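Local coordinates for RagB/SusD domain protein (PDB 5J90) that binds chitin, probably at the cell surface, as a SusD-like lipoprotein of a locus that enables conversion of chitin, at residues 375-387 and 397-409. Sequence-based numbering, arbitrary orientation. Where two conformers were deposited one is given.
Sequences GYIADNTKTAAAY and SDPVNNVTVAWDA
Val405 packs against the C-terminal turn of helix 373-378, where its CG2 methyl sits over one face of the Tyr376 ring, toward the rim and 4.1 Å from the centroid. Its other methyl, CG1, is set anti to the backbone N (chi1 177°) and lies against the carbonyl O of Tyr376. The Tyr376 hydroxyl is hydrogen-bonded to Gln423, and both side chains touch helix 413-428, Tyr376 at Ile426 and Val405 at Gln423. Just beyond the helix, Asp379 O accepts from Ala406 N at 3.0 Å. Asn380 turns its amide across to Thr404: OG1 donates to Asn380 OD1 at 2.8 Å, in the plane of the carbonyl. The threonine's CG2, on the other branch, lies by Thr383 CG2 in the conformer modelled here. Asp379 stiffens the bend by taking Thr381 N and Lys382 N on OD1, while OD2 holds Lys382 NZ in a salt bridge. Farther along, Pro399 lays CB beside the Ala384 methyl (3.8 Å) and CD against Ala386. Tyr387 and Ser397 then close the far end with paired backbone bonds, Tyr387 N to Ser397 O being 2.8 Å long. These are two irregular, antiparallel loop arms between helices 373-378 and 413-428, joined by those bonds and one antiparallel beta bridge, with an Asx turn shaping the first arm after its helix, within the SusD-like fold, a family of the TPR clan.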
ATOM      1  N   GLY A 375     -21.417 -28.224  20.753  1.00 16.50           N
ATOM      2  CA  GLY A 375     -21.400 -27.387  21.939  1.00 17.27           C
ATOM      3  C   GLY A 375     -20.407 -26.245  21.830  1.00 15.07           C
ATOM      4  O   GLY A 375     -20.668 -25.127  22.280  1.00 18.74           O
ATOM      5  N   TYR A 376     -19.254 -26.544  21.239  1.00 15.80           N
ATOM      6  CA  TYR A 376     -18.204 -25.553  21.015  1.00 15.59           C
ATOM      7  C   TYR A 376     -18.702 -24.451  20.077  1.00 12.32           C
ATOM      8  O   TYR A 376     -18.532 -23.262  20.354  1.00 14.13           O
ATOM      9  CB  TYR A 376     -16.989 -26.266  20.424  1.00 14.06           C
ATOM     10  CG  TYR A 376     -15.782 -25.406  20.113  1.00 12.19           C
ATOM     11  CD1 TYR A 376     -15.632 -24.817  18.858  1.00 12.31           C
ATOM     12  CD2 TYR A 376     -14.776 -25.218  21.050  1.00 14.06           C
ATOM     13  CE1 TYR A 376     -14.515 -24.049  18.555  1.00 12.19           C
ATOM     14  CE2 TYR A 376     -13.651 -24.440  20.756  1.00 11.93           C
ATOM     15  CZ  TYR A 376     -13.534 -23.862  19.503  1.00 11.47           C
ATOM     16  OH  TYR A 376     -12.427 -23.103  19.203  1.00 12.64           O
ATOM     17  N   ILE A 377     -19.344 -24.874  18.995  1.00 12.84           N
ATOM     18  CA  ILE A 377     -19.897 -23.980  17.988  1.00 13.22           C
ATOM     19  C   ILE A 377     -21.009 -23.088  18.548  1.00 15.82           C
ATOM     20  O   ILE A 377     -21.154 -21.935  18.140  1.00 15.98           O
ATOM     21  CB  ILE A 377     -20.409 -24.801  16.793  1.00 14.24           C
ATOM     22  CG1 ILE A 377     -19.223 -25.325  15.972  1.00 13.66           C
ATOM     23  CG2 ILE A 377     -21.359 -23.990  15.930  1.00 14.87           C
ATOM     24  CD1 ILE A 377     -19.601 -26.393  14.974  1.00 15.32           C
ATOM     25  N   ALA A 378     -21.774 -23.610  19.505  1.00 16.07           N
ATOM     26  CA  ALA A 378     -22.896 -22.852  20.057  1.00 17.86           C
ATOM     27  C   ALA A 378     -22.523 -21.951  21.238  1.00 16.37           C
ATOM     28  O   ALA A 378     -23.348 -21.160  21.698  1.00 20.20           O
ATOM     29  CB  ALA A 378     -24.028 -23.801  20.452  1.00 18.46           C
ATOM     30  N   ASP A 379     -21.287 -22.049  21.720  1.00 15.85           N
ATOM     31  CA  ASP A 379     -20.888 -21.320  22.921  1.00 14.85           C
ATOM     32  C   ASP A 379     -20.686 -19.827  22.665  1.00 18.72           C
ATOM     33  O   ASP A 379     -19.824 -19.435  21.875  1.00 16.30           O
ATOM     34  CB  ASP A 379     -19.626 -21.932  23.530  1.00 19.42           C
ATOM     35  CG  ASP A 379     -19.280 -21.317  24.871  1.00 23.09           C
ATOM     36  OD1 ASP A 379     -18.916 -20.125  24.904  1.00 20.34           O
ATOM     37  OD2 ASP A 379     -19.374 -22.028  25.897  1.00 28.69           O
ATOM     38  N   ASN A 380     -21.471 -18.997  23.349  1.00 17.25           N
ATOM     39  CA  ASN A 380     -21.384 -17.546  23.201  1.00 16.30           C
ATOM     40  C   ASN A 380     -20.890 -16.872  24.480  1.00 17.06           C
ATOM     41  O   ASN A 380     -21.268 -15.735  24.787  1.00 19.14           O
ATOM     42  CB  ASN A 380     -22.742 -16.970  22.778  1.00 18.53           C
ATOM     43  CG  ASN A 380     -22.644 -15.537  22.276  1.00 21.87           C
ATOM     44  OD1 ASN A 380     -21.638 -15.135  21.684  1.00 22.73           O
ATOM     45  ND2 ASN A 380     -23.692 -14.754  22.515  1.00 24.39           N
ATOM     46  N   THR A 381     -20.028 -17.568  25.216  1.00 17.63           N
ATOM     47  CA  THR A 381     -19.519 -17.047  26.476  1.00 17.68           C
ATOM     48  C   THR A 381     -17.996 -17.063  26.545  1.00 17.23           C
ATOM     49  O   THR A 381     -17.381 -16.052  26.875  1.00 18.96           O
ATOM     50  CB  THR A 381     -20.097 -17.827  27.681  1.00 21.20           C
ATOM     51  OG1 THR A 381     -21.521 -17.660  27.710  1.00 27.31           O
ATOM     52  CG2 THR A 381     -19.506 -17.316  28.982  1.00 22.94           C
ATOM     53  N   LYS A 382     -17.395 -18.210  26.235  1.00 16.79           N
ATOM     54  CA  LYS A 382     -15.946 -18.359  26.358  1.00 17.93           C
ATOM     55  C   LYS A 382     -15.191 -17.451  25.387  1.00 15.26           C
ATOM     56  O   LYS A 382     -15.560 -17.319  24.221  1.00 16.19           O
ATOM     57  CB  LYS A 382     -15.523 -19.813  26.156  1.00 16.10           C
ATOM     58  CG  LYS A 382     -16.140 -20.796  27.157  1.00 20.31           C
ATOM     59  CD  LYS A 382     -15.457 -22.151  27.071  1.00 23.08           C
ATOM     60  CE  LYS A 382     -16.138 -23.193  27.948  1.00 27.49           C
ATOM     61  NZ  LYS A 382     -17.440 -23.620  27.370  1.00 35.49           N
ATOM     62  N   THR A 383     -14.144 -16.825  25.908  1.00 17.32           N
ATOM     63  CA  THR A 383     -13.290 -15.935  25.122  0.58 15.75           C
ATOM     64  C   THR A 383     -11.847 -16.120  25.562  1.00 16.26           C
ATOM     65  O   THR A 383     -11.564 -16.891  26.477  1.00 16.39           O
ATOM     66  CB  THR A 383     -13.678 -14.441  25.266  0.58 18.07           C
ATOM     67  OG1 THR A 383     -13.789 -14.097  26.656  0.58 21.02           O
ATOM     68  CG2 THR A 383     -14.996 -14.142  24.554  0.58 20.60           C
ATOM     69  N   ALA A 384     -10.924 -15.424  24.902  1.00 14.73           N
ATOM     70  CA  ALA A 384      -9.498 -15.602  25.179  1.00 15.37           C
ATOM     71  C   ALA A 384      -9.159 -15.377  26.652  1.00 14.93           C
ATOM     72  O   ALA A 384      -9.730 -14.498  27.300  1.00 15.17           O
ATOM     73  CB  ALA A 384      -8.654 -14.679  24.283  1.00 14.74           C
ATOM     74  N   ALA A 385      -8.226 -16.177  27.159  1.00 14.56           N
ATOM     75  CA  ALA A 385      -7.804 -16.112  28.559  1.00 15.04           C
ATOM     76  C   ALA A 385      -6.600 -15.197  28.777  1.00 16.33           C
ATOM     77  O   ALA A 385      -5.763 -15.014  27.891  1.00 15.99           O
ATOM     78  CB  ALA A 385      -7.478 -17.506  29.068  1.00 16.46           C
ATOM     79  N   ALA A 386      -6.494 -14.635  29.977  1.00 15.92           N
ATOM     80  CA  ALA A 386      -5.309 -13.875  30.335  1.00 16.19           C
ATOM     81  C   ALA A 386      -4.089 -14.783  30.289  1.00 15.88           C
ATOM     82  O   ALA A 386      -4.181 -15.987  30.559  1.00 16.80           O
ATOM     83  CB  ALA A 386      -5.463 -13.253  31.722  1.00 16.31           C
ATOM     84  N   TYR A 387      -2.948 -14.198  29.936  1.00 15.64           N
ATOM     85  CA  TYR A 387      -1.703 -14.941  29.850  1.00 14.68           C
ATOM     86  C   TYR A 387      -0.770 -14.616  31.022  1.00 14.96           C
ATOM     87  O   TYR A 387      -0.502 -13.449  31.309  1.00 16.32           O
ATOM     88  CB  TYR A 387      -0.967 -14.696  28.518  1.00 13.55           C
ATOM     89  CG  TYR A 387       0.376 -15.369  28.566  1.00 13.41           C
ATOM     90  CD1 TYR A 387       0.474 -16.753  28.460  1.00 12.63           C
ATOM     91  CD2 TYR A 387       1.538 -14.646  28.805  1.00 15.02           C
ATOM     92  CE1 TYR A 387       1.689 -17.395  28.559  1.00 13.82           C
ATOM     93  CE2 TYR A 387       2.767 -15.283  28.905  1.00 13.89           C
ATOM     94  CZ  TYR A 387       2.831 -16.661  28.781  1.00 12.70           C
ATOM     95  OH  TYR A 387       4.033 -17.315  28.879  1.00 14.71           O
ATOM     96  N   SER A 397      -0.066 -10.771  30.138  1.00 15.43           N
ATOM     97  CA  SER A 397      -0.970  -9.902  29.395  1.00 15.20           C
ATOM     98  C   SER A 397      -2.438 -10.240  29.605  1.00 14.48           C
ATOM     99  O   SER A 397      -2.802 -11.410  29.713  1.00 15.87           O
ATOM    100  CB  SER A 397      -0.669  -9.970  27.897  1.00 16.39           C
ATOM    101  OG  SER A 397      -1.497  -9.062  27.186  1.00 16.20           O
ATOM    102  N   ASP A 398      -3.279  -9.208  29.632  1.00 15.71           N
ATOM    103  CA  ASP A 398      -4.718  -9.394  29.486  1.00 16.97           C
ATOM    104  C   ASP A 398      -4.962  -9.978  28.097  1.00 16.43           C
ATOM    105  O   ASP A 398      -4.166  -9.760  27.180  1.00 15.48           O
ATOM    106  CB  ASP A 398      -5.460  -8.056  29.585  1.00 19.46           C
ATOM    107  CG  ASP A 398      -5.357  -7.419  30.957  1.00 27.88           C
ATOM    108  OD1 ASP A 398      -5.142  -8.150  31.944  1.00 29.22           O
ATOM    109  OD2 ASP A 398      -5.510  -6.180  31.042  1.00 29.70           O
ATOM    110  N   PRO A 399      -6.064 -10.711  27.927  1.00 14.60           N
ATOM    111  CA  PRO A 399      -6.357 -11.272  26.605  1.00 13.66           C
ATOM    112  C   PRO A 399      -6.604 -10.174  25.573  1.00 14.63           C
ATOM    113  O   PRO A 399      -7.062  -9.084  25.924  1.00 16.06           O
ATOM    114  CB  PRO A 399      -7.638 -12.075  26.842  1.00 15.87           C
ATOM    115  CG  PRO A 399      -8.277 -11.423  28.034  1.00 16.84           C
ATOM    116  CD  PRO A 399      -7.142 -10.974  28.900  1.00 14.84           C
ATOM    117  N   VAL A 400      -6.294 -10.464  24.311  1.00 13.04           N
ATOM    118  CA  VAL A 400      -6.542  -9.514  23.224  1.00 14.60           C
ATOM    119  C   VAL A 400      -7.547 -10.002  22.176  1.00 13.08           C
ATOM    120  O   VAL A 400      -8.197  -9.181  21.534  1.00 13.06           O
ATOM    121  CB  VAL A 400      -5.234  -9.066  22.513  1.00 13.53           C
ATOM    122  CG1 VAL A 400      -4.373  -8.239  23.459  1.00 15.42           C
ATOM    123  CG2 VAL A 400      -4.455 -10.261  21.967  1.00 13.71           C
ATOM    124  N   ASN A 401      -7.674 -11.316  21.977  1.00 13.05           N
ATOM    125  CA  ASN A 401      -8.627 -11.809  20.980  1.00 12.06           C
ATOM    126  C   ASN A 401      -9.964 -12.068  21.663  1.00 13.37           C
ATOM    127  O   ASN A 401     -10.302 -13.202  22.036  1.00 15.01           O
ATOM    128  CB  ASN A 401      -8.114 -13.065  20.258  1.00 11.76           C
ATOM    129  CG  ASN A 401      -8.791 -13.271  18.908  1.00 10.55           C
ATOM    130  OD1 ASN A 401      -8.845 -12.355  18.086  1.00 11.19           O
ATOM    131  ND2 ASN A 401      -9.328 -14.458  18.682  1.00 11.83           N
ATOM    132  N   ASN A 402     -10.711 -10.990  21.853  1.00 13.38           N
ATOM    133  CA  ASN A 402     -11.870 -11.023  22.735  1.00 12.85           C
ATOM    134  C   ASN A 402     -13.151 -11.185  21.947  1.00 14.70           C
ATOM    135  O   ASN A 402     -13.893 -10.235  21.708  1.00 19.50           O
ATOM    136  CB  ASN A 402     -11.871  -9.783  23.626  1.00 17.00           C
ATOM    137  CG  ASN A 402     -10.591  -9.667  24.433  1.00 15.34           C
ATOM    138  OD1 ASN A 402     -10.065 -10.670  24.926  1.00 17.77           O
ATOM    139  ND2 ASN A 402     -10.066  -8.452  24.551  1.00 19.56           N
ATOM    140  N   VAL A 403     -13.372 -12.419  21.518  1.00 13.05           N
ATOM    141  CA  VAL A 403     -14.506 -12.786  20.692  1.00 14.59           C
ATOM    142  C   VAL A 403     -14.889 -14.223  21.047  1.00 12.08           C
ATOM    143  O   VAL A 403     -14.022 -15.047  21.354  1.00 14.02           O
ATOM    144  CB  VAL A 403     -14.149 -12.663  19.180  1.00 18.35           C
ATOM    145  CG1 VAL A 403     -13.047 -13.641  18.796  1.00 18.16           C
ATOM    146  CG2 VAL A 403     -15.369 -12.859  18.311  1.00 17.90           C
ATOM    147  N   THR A 404     -16.180 -14.521  21.024  1.00 13.70           N
ATOM    148  CA  THR A 404     -16.642 -15.874  21.298  1.00 13.17           C
ATOM    149  C   THR A 404     -16.701 -16.685  20.007  1.00 14.80           C
ATOM    150  O   THR A 404     -16.553 -16.147  18.906  1.00 13.02           O
ATOM    151  CB  THR A 404     -18.049 -15.873  21.917  1.00 14.32           C
ATOM    152  OG1 THR A 404     -18.965 -15.295  20.985  1.00 16.62           O
ATOM    153  CG2 THR A 404     -18.065 -15.073  23.205  1.00 16.55           C
ATOM    154  N   VAL A 405     -16.953 -17.980  20.138  1.00 13.37           N
ATOM    155  CA  VAL A 405     -17.075 -18.836  18.971  1.00 13.99           C
ATOM    156  C   VAL A 405     -18.413 -18.650  18.260  1.00 14.80           C
ATOM    157  O   VAL A 405     -18.461 -18.564  17.035  1.00 13.64           O
ATOM    158  CB  VAL A 405     -16.896 -20.328  19.332  1.00 13.09           C
ATOM    159  CG1 VAL A 405     -17.114 -21.188  18.099  1.00 13.58           C
ATOM    160  CG2 VAL A 405     -15.512 -20.583  19.906  1.00 14.15           C
ATOM    161  N   ALA A 406     -19.503 -18.583  19.028  1.00 13.65           N
ATOM    162  CA  ALA A 406     -20.850 -18.611  18.461  1.00 14.82           C
ATOM    163  C   ALA A 406     -21.108 -17.517  17.430  1.00 13.71           C
ATOM    164  O   ALA A 406     -20.776 -16.351  17.649  1.00 15.71           O
ATOM    165  CB  ALA A 406     -21.900 -18.534  19.576  1.00 16.86           C
ATOM    166  N   TRP A 407     -21.717 -17.911  16.319  1.00 13.81           N
ATOM    167  CA  TRP A 407     -22.117 -16.953  15.299  1.00 14.74           C
ATOM    168  C   TRP A 407     -23.228 -16.061  15.824  1.00 16.34           C
ATOM    169  O   TRP A 407     -24.174 -16.529  16.464  1.00 18.66           O
ATOM    170  CB  TRP A 407     -22.599 -17.672  14.043  1.00 13.50           C
ATOM    171  CG  TRP A 407     -22.774 -16.748  12.876  1.00 14.92           C
ATOM    172  CD1 TRP A 407     -23.938 -16.180  12.435  1.00 16.39           C
ATOM    173  CD2 TRP A 407     -21.740 -16.277  12.006  1.00 14.18           C
ATOM    174  NE1 TRP A 407     -23.687 -15.381  11.340  1.00 16.55           N
ATOM    175  CE2 TRP A 407     -22.348 -15.435  11.053  1.00 14.34           C
ATOM    176  CE3 TRP A 407     -20.362 -16.496  11.935  1.00 15.58           C
ATOM    177  CZ2 TRP A 407     -21.620 -14.805  10.048  1.00 15.66           C
ATOM    178  CZ3 TRP A 407     -19.640 -15.869  10.933  1.00 15.85           C
ATOM    179  CH2 TRP A 407     -20.271 -15.041  10.003  1.00 15.61           C
ATOM    180  N   ASP A 408     -23.106 -14.774  15.542  1.00 15.74           N
ATOM    181  CA  ASP A 408     -24.140 -13.798  15.848  1.00 19.45           C
ATOM    182  C   ASP A 408     -24.478 -13.077  14.551  1.00 19.58           C
ATOM    183  O   ASP A 408     -23.658 -12.327  14.025  1.00 16.85           O
ATOM    184  CB  ASP A 408     -23.616 -12.809  16.890  1.00 21.61           C
ATOM    185  CG  ASP A 408     -24.633 -11.740  17.263  1.00 24.18           C
ATOM    186  OD1 ASP A 408     -25.737 -11.705  16.675  1.00 21.71           O
ATOM    187  OD2 ASP A 408     -24.310 -10.922  18.151  1.00 28.72           O
ATOM    188  N   ALA A 409     -25.679 -13.303  14.032  1.00 17.28           N
ATOM    189  CA  ALA A 409     -26.089 -12.713  12.765  1.00 15.06           C
ATOM    190  C   ALA A 409     -26.083 -11.186  12.802  1.00 15.14           C
ATOM    191  O   ALA A 409     -25.967 -10.542  11.763  1.00 18.46           O
ATOM    192  CB  ALA A 409     -27.473 -13.229  12.355  1.00 19.68           C
TER
HETATM  193  O   HOH W   1     -21.939 -20.662  15.678  1.00 22.96           O
HETATM  194  O   HOH W   2     -16.921 -19.218  22.784  1.00 15.15           O
HETATM  195  O   HOH W   3     -24.334 -11.973  21.077  1.00 35.31           O
HETATM  196  O   HOH W   4     -11.282 -12.412  26.402  1.00 18.49           O